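Local coordinates for GTPase-activating protein skywalker (Drosophila melanogaster, PDB 5HJQ) that activates GTP hydrolysis by Rab35 to control synaptic vesicle protein turnover, and binds phosphoinositides through the TBC domain that this fragment comprises, at residues I112-H124 with H286-G298. Sequence-based numbering, arbitrary orientation.
Sequences IRAQLWPMLCGQH and HLVRIMDCYFHEG
Arg113 and Trp117, one turn apart, both reach Asp292 in a buried packing of two helices that run roughly parallel, their axes at 27° and 8.3 Å apart, within the all-helical TBC domain. It is a worked example of how a buried carboxylate is paid for by several donors. Arg113 grips Asp292 side-on, with guanidinium and carboxylate nearly coplanar and each bond on a syn lone pair. Its NE gives to Asp292 OD1 at 3.1 Å. Its NH2 gives to Asp292 OD2 at 2.9 Å. Arg289 of the same helix as Asp292 takes the anti lone pair of OD2 through NH1, while Trp117 NE1 donates to OD1 nearly end-on to the C-O bond. Such a ring of donors would favour the ionised acid. Val288 CG1, the branch anti to the backbone N (chi1 171°), covers one face of the Arg113 guanidinium, whose NH1 and NH2 also bond to Pro107 O and Trp106 O.

The indole fits as a knob among Val288, Met291, Asp292 and Phe295, sandwiched between Arg113 CD on one face and the edge of Phe295 on the other, a T-shaped pair with planes at 77°. Cys121 SG lies over a face of Phe295, 4.0 Å from the ring centroid. Further along both segments, Gln123 NE2 bridges Leu120 O and His296 ND1, and His124 NE2 donates almost straight to Phe295 O at 3.0 Å.

His296 packs near Lys98 of the phosphoinositide site. The arrangement combines an Arg113-Arg289-Asp292 salt-bridge network with knob-into-hole packing of Trp117, setting helix 113-122 against helix 284-297, whose C-terminal end carries Glu297 of the inositol trisphosphate pocket.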
loop_
_atom_site.group_PDB
_atom_site.type_symbol
_atom_site.label_atom_id
_atom_site.label_comp_id
_atom_site.label_asym_id
_atom_site.label_seq_id
_atom_site.Cartn_x
_atom_site.Cartn_y
_atom_site.Cartn_z
ATOM N N ILE A 112 -13.051 -14.612 -3.128
ATOM C CA ILE A 112 -11.882 -14.982 -3.924
ATOM C C ILE A 112 -10.581 -14.518 -3.269
ATOM O O ILE A 112 -9.539 -15.153 -3.425
ATOM C CB ILE A 112 -11.963 -14.406 -5.362
ATOM C CG1 ILE A 112 -10.923 -15.075 -6.266
ATOM C CG2 ILE A 112 -11.784 -12.887 -5.362
ATOM C CD1 ILE A 112 -10.782 -14.422 -7.632
ATOM N N ARG A 113 -10.645 -13.427 -2.511
ATOM C CA ARG A 113 -9.439 -12.831 -1.950
ATOM C C ARG A 113 -8.863 -13.684 -0.832
ATOM O O ARG A 113 -7.651 -13.689 -0.612
ATOM C CB ARG A 113 -9.726 -11.416 -1.454
ATOM C CG ARG A 113 -10.011 -10.460 -2.589
ATOM C CD ARG A 113 -9.908 -9.006 -2.171
ATOM N NE ARG A 113 -10.048 -8.141 -3.336
ATOM C CZ ARG A 113 -11.213 -7.792 -3.870
ATOM N NH1 ARG A 113 -12.347 -8.224 -3.333
ATOM N NH2 ARG A 113 -11.246 -7.005 -4.937
ATOM N N ALA A 114 -9.730 -14.422 -0.147
ATOM C CA ALA A 114 -9.286 -15.375 0.863
ATOM C C ALA A 114 -8.323 -16.387 0.249
ATOM O O ALA A 114 -7.439 -16.914 0.926
ATOM C CB ALA A 114 -10.475 -16.082 1.491
ATOM N N GLN A 115 -8.493 -16.641 -1.046
ATOM C CA GLN A 115 -7.619 -17.553 -1.770
ATOM C C GLN A 115 -6.639 -16.831 -2.697
ATOM O O GLN A 115 -5.488 -17.243 -2.824
ATOM C CB GLN A 115 -8.451 -18.550 -2.582
ATOM C CG GLN A 115 -9.113 -19.642 -1.750
ATOM C CD GLN A 115 -9.847 -20.655 -2.605
ATOM O OE1 GLN A 115 -9.329 -21.738 -2.885
ATOM N NE2 GLN A 115 -11.059 -20.310 -3.024
ATOM N N LEU A 116 -7.100 -15.768 -3.353
ATOM C CA LEU A 116 -6.285 -15.067 -4.344
ATOM C C LEU A 116 -5.037 -14.435 -3.734
ATOM O O LEU A 116 -3.930 -14.615 -4.242
ATOM C CB LEU A 116 -7.112 -13.991 -5.054
ATOM C CG LEU A 116 -6.395 -13.138 -6.106
ATOM C CD1 LEU A 116 -5.675 -14.011 -7.123
ATOM C CD2 LEU A 116 -7.384 -12.210 -6.800
ATOM N N TRP A 117 -5.216 -13.703 -2.640
ATOM C CA TRP A 117 -4.111 -12.953 -2.042
ATOM C C TRP A 117 -3.000 -13.811 -1.418
ATOM O O TRP A 117 -1.823 -13.495 -1.599
ATOM C CB TRP A 117 -4.648 -11.971 -0.999
ATOM C CG TRP A 117 -5.248 -10.739 -1.602
ATOM C CD1 TRP A 117 -5.468 -10.498 -2.927
ATOM C CD2 TRP A 117 -5.687 -9.571 -0.903
ATOM N NE1 TRP A 117 -6.022 -9.251 -3.096
ATOM C CE2 TRP A 117 -6.167 -8.662 -1.868
ATOM C CE3 TRP A 117 -5.726 -9.207 0.445
ATOM C CZ2 TRP A 117 -6.684 -7.415 -1.527
ATOM C CZ3 TRP A 117 -6.231 -7.965 0.781
ATOM C CH2 TRP A 117 -6.707 -7.085 -0.200
ATOM N N PRO A 118 -3.351 -14.886 -0.677
ATOM C CA PRO A 118 -2.245 -15.699 -0.149
ATOM C C PRO A 118 -1.375 -16.318 -1.241
ATOM O O PRO A 118 -0.186 -16.557 -1.020
ATOM C CB PRO A 118 -2.963 -16.789 0.647
ATOM C CG PRO A 118 -4.236 -16.160 1.060
ATOM C CD PRO A 118 -4.644 -15.295 -0.096
ATOM N N MET A 119 -1.962 -16.566 -2.405
ATOM C CA MET A 119 -1.217 -17.116 -3.528
ATOM C C MET A 119 -0.307 -16.070 -4.174
ATOM O O MET A 119 0.866 -16.338 -4.444
ATOM C CB MET A 119 -2.174 -17.683 -4.574
ATOM C CG MET A 119 -1.471 -18.231 -5.799
ATOM S SD MET A 119 -2.607 -18.937 -7.008
ATOM C CE MET A 119 -3.570 -17.496 -7.465
ATOM N N LEU A 120 -0.859 -14.886 -4.432
ATOM C CA LEU A 120 -0.092 -13.797 -5.041
ATOM C C LEU A 120 1.145 -13.454 -4.217
ATOM O O LEU A 120 2.241 -13.321 -4.758
ATOM C CB LEU A 120 -0.962 -12.549 -5.217
ATOM C CG LEU A 120 -2.163 -12.657 -6.159
ATOM C CD1 LEU A 120 -2.928 -11.342 -6.199
ATOM C CD2 LEU A 120 -1.713 -13.062 -7.552
ATOM N N CYS A 121 0.967 -13.329 -2.907
ATOM C CA CYS A 121 2.083 -13.032 -2.016
ATOM C C CYS A 121 3.078 -14.182 -1.963
ATOM O O CYS A 121 4.283 -13.964 -1.843
ATOM C CB CYS A 121 1.577 -12.717 -0.608
ATOM S SG CYS A 121 0.619 -11.181 -0.482
ATOM N N GLY A 122 2.571 -15.405 -2.063
ATOM C CA GLY A 122 3.412 -16.583 -1.961
ATOM C C GLY A 122 4.341 -16.794 -3.143
ATOM O O GLY A 122 5.362 -17.471 -3.024
ATOM N N GLN A 123 3.994 -16.204 -4.283
ATOM C CA GLN A 123 4.699 -16.467 -5.537
ATOM C C GLN A 123 6.104 -15.867 -5.607
ATOM O O GLN A 123 6.869 -16.191 -6.514
ATOM C CB GLN A 123 3.879 -15.941 -6.717
ATOM C CG GLN A 123 4.097 -14.465 -6.999
ATOM C CD GLN A 123 3.105 -13.904 -7.999
ATOM O OE1 GLN A 123 3.068 -14.319 -9.159
ATOM N NE2 GLN A 123 2.287 -12.959 -7.550
ATOM N N HIS A 124 6.443 -14.995 -4.661
ATOM C CA HIS A 124 7.739 -14.321 -4.687
ATOM C C HIS A 124 8.747 -15.023 -3.781
ATOM O O HIS A 124 9.804 -14.473 -3.470
ATOM C CB HIS A 124 7.593 -12.852 -4.274
ATOM C CG HIS A 124 6.389 -12.177 -4.859
ATOM N ND1 HIS A 124 6.333 -11.759 -6.170
ATOM C CD2 HIS A 124 5.198 -11.845 -4.306
ATOM C CE1 HIS A 124 5.158 -11.202 -6.404
ATOM N NE2 HIS A 124 4.449 -11.241 -5.289
ATOM N N HIS A 286 -11.055 1.504 -2.635
ATOM C CA HIS A 286 -10.008 1.771 -3.623
ATOM C C HIS A 286 -8.725 1.031 -3.273
ATOM O O HIS A 286 -8.067 0.465 -4.146
ATOM C CB HIS A 286 -9.715 3.273 -3.737
ATOM C CG HIS A 286 -10.880 4.088 -4.204
ATOM N ND1 HIS A 286 -12.037 4.216 -3.467
ATOM C CD2 HIS A 286 -11.061 4.829 -5.322
ATOM C CE1 HIS A 286 -12.884 4.995 -4.114
ATOM N NE2 HIS A 286 -12.316 5.383 -5.243
ATOM N N LEU A 287 -8.381 1.046 -1.988
ATOM C CA LEU A 287 -7.207 0.344 -1.475
ATOM C C LEU A 287 -7.192 -1.132 -1.847
ATOM O O LEU A 287 -6.153 -1.676 -2.221
ATOM C CB LEU A 287 -7.134 0.464 0.047
ATOM C CG LEU A 287 -6.489 1.689 0.681
ATOM C CD1 LEU A 287 -6.528 1.560 2.193
ATOM C CD2 LEU A 287 -5.065 1.831 0.186
ATOM N N VAL A 288 -8.349 -1.776 -1.722
ATOM C CA VAL A 288 -8.467 -3.208 -1.968
ATOM C C VAL A 288 -8.093 -3.571 -3.403
ATOM O O VAL A 288 -7.274 -4.463 -3.630
ATOM C CB VAL A 288 -9.894 -3.704 -1.670
ATOM C CG1 VAL A 288 -10.061 -5.139 -2.124
ATOM C CG2 VAL A 288 -10.194 -3.571 -0.185
ATOM N N ARG A 289 -8.687 -2.874 -4.366
ATOM C CA ARG A 289 -8.354 -3.086 -5.769
ATOM C C ARG A 289 -6.872 -2.813 -6.026
ATOM O O ARG A 289 -6.234 -3.514 -6.813
ATOM C CB ARG A 289 -9.216 -2.198 -6.667
ATOM C CG ARG A 289 -10.686 -2.572 -6.683
ATOM C CD ARG A 289 -10.910 -3.904 -7.380
ATOM N NE ARG A 289 -10.548 -3.866 -8.794
ATOM C CZ ARG A 289 -9.492 -4.487 -9.310
ATOM N NH1 ARG A 289 -8.693 -5.199 -8.529
ATOM N NH2 ARG A 289 -9.237 -4.403 -10.608
ATOM N N ILE A 290 -6.330 -1.800 -5.356
ATOM C CA ILE A 290 -4.909 -1.483 -5.466
ATOM C C ILE A 290 -4.055 -2.625 -4.920
ATOM O O ILE A 290 -3.059 -3.015 -5.530
ATOM C CB ILE A 290 -4.557 -0.177 -4.721
ATOM C CG1 ILE A 290 -5.198 1.026 -5.413
ATOM C CG2 ILE A 290 -3.051 0.018 -4.652
ATOM C CD1 ILE A 290 -4.925 2.343 -4.721
ATOM N N MET A 291 -4.450 -3.161 -3.771
ATOM C CA MET A 291 -3.740 -4.292 -3.178
ATOM C C MET A 291 -3.731 -5.516 -4.090
ATOM O O MET A 291 -2.739 -6.247 -4.132
ATOM C CB MET A 291 -4.353 -4.656 -1.825
ATOM C CG MET A 291 -4.015 -3.669 -0.708
ATOM S SD MET A 291 -2.243 -3.365 -0.516
ATOM C CE MET A 291 -2.132 -1.681 -1.108
ATOM N N ASP A 292 -4.830 -5.727 -4.814
ATOM C CA ASP A 292 -4.930 -6.827 -5.776
ATOM C C ASP A 292 -3.758 -6.850 -6.749
ATOM O O ASP A 292 -3.125 -7.887 -6.952
ATOM C CB ASP A 292 -6.239 -6.742 -6.571
ATOM C CG ASP A 292 -7.454 -7.116 -5.745
ATOM O OD1 ASP A 292 -7.295 -7.834 -4.733
ATOM O OD2 ASP A 292 -8.572 -6.694 -6.113
ATOM N N CYS A 293 -3.476 -5.700 -7.352
ATOM C CA CYS A 293 -2.389 -5.593 -8.316
ATOM C C CYS A 293 -1.035 -5.495 -7.623
ATOM O O CYS A 293 -0.044 -6.062 -8.089
ATOM C CB CYS A 293 -2.609 -4.382 -9.223
ATOM S SG CYS A 293 -4.177 -4.427 -10.133
ATOM N N TYR A 294 -1.011 -4.784 -6.499
ATOM C CA TYR A 294 0.209 -4.565 -5.725
ATOM C C TYR A 294 0.859 -5.869 -5.269
ATOM O O TYR A 294 2.079 -6.022 -5.360
ATOM C CB TYR A 294 -0.103 -3.680 -4.514
ATOM C CG TYR A 294 0.976 -3.627 -3.450
ATOM C CD1 TYR A 294 2.112 -2.846 -3.623
ATOM C CD2 TYR A 294 0.843 -4.342 -2.263
ATOM C CE1 TYR A 294 3.092 -2.788 -2.655
ATOM C CE2 TYR A 294 1.823 -4.290 -1.286
ATOM C CZ TYR A 294 2.944 -3.501 -1.490
ATOM O OH TYR A 294 3.935 -3.428 -0.538
ATOM N N PHE A 295 0.043 -6.809 -4.794
ATOM C CA PHE A 295 0.547 -8.094 -4.308
ATOM C C PHE A 295 1.114 -8.951 -5.439
ATOM O O PHE A 295 1.710 -10.001 -5.194
ATOM C CB PHE A 295 -0.555 -8.875 -3.581
ATOM C CG PHE A 295 -0.952 -8.280 -2.261
ATOM C CD1 PHE A 295 -0.010 -7.665 -1.455
ATOM C CD2 PHE A 295 -2.267 -8.330 -1.828
ATOM C CE1 PHE A 295 -0.368 -7.114 -0.240
ATOM C CE2 PHE A 295 -2.633 -7.776 -0.612
ATOM C CZ PHE A 295 -1.681 -7.164 0.180
ATOM N N HIS A 296 0.923 -8.500 -6.675
ATOM C CA HIS A 296 1.410 -9.225 -7.843
ATOM C C HIS A 296 2.582 -8.500 -8.501
ATOM O O HIS A 296 3.586 -9.118 -8.856
ATOM C CB HIS A 296 0.277 -9.416 -8.852
ATOM C CG HIS A 296 0.644 -10.277 -10.025
ATOM N ND1 HIS A 296 1.138 -11.554 -9.883
ATOM C CD2 HIS A 296 0.579 -10.041 -11.355
ATOM C CE1 HIS A 296 1.372 -12.068 -11.079
ATOM N NE2 HIS A 296 1.040 -11.169 -11.989
ATOM N N GLU A 297 2.447 -7.186 -8.657
ATOM C CA GLU A 297 3.438 -6.386 -9.369
ATOM C C GLU A 297 4.481 -5.782 -8.438
ATOM O O GLU A 297 5.670 -5.773 -8.753
ATOM C CB GLU A 297 2.749 -5.271 -10.157
ATOM C CG GLU A 297 1.624 -5.750 -11.056
ATOM C CD GLU A 297 1.105 -4.653 -11.964
ATOM O OE1 GLU A 297 1.935 -3.969 -12.605
ATOM O OE2 GLU A 297 -0.132 -4.476 -12.036
ATOM N N GLY A 298 4.035 -5.269 -7.299
ATOM C CA GLY A 298 4.945 -4.656 -6.350
ATOM C C GLY A 298 4.675 -3.180 -6.145
ATOM O O GLY A 298 3.588 -2.695 -6.448
#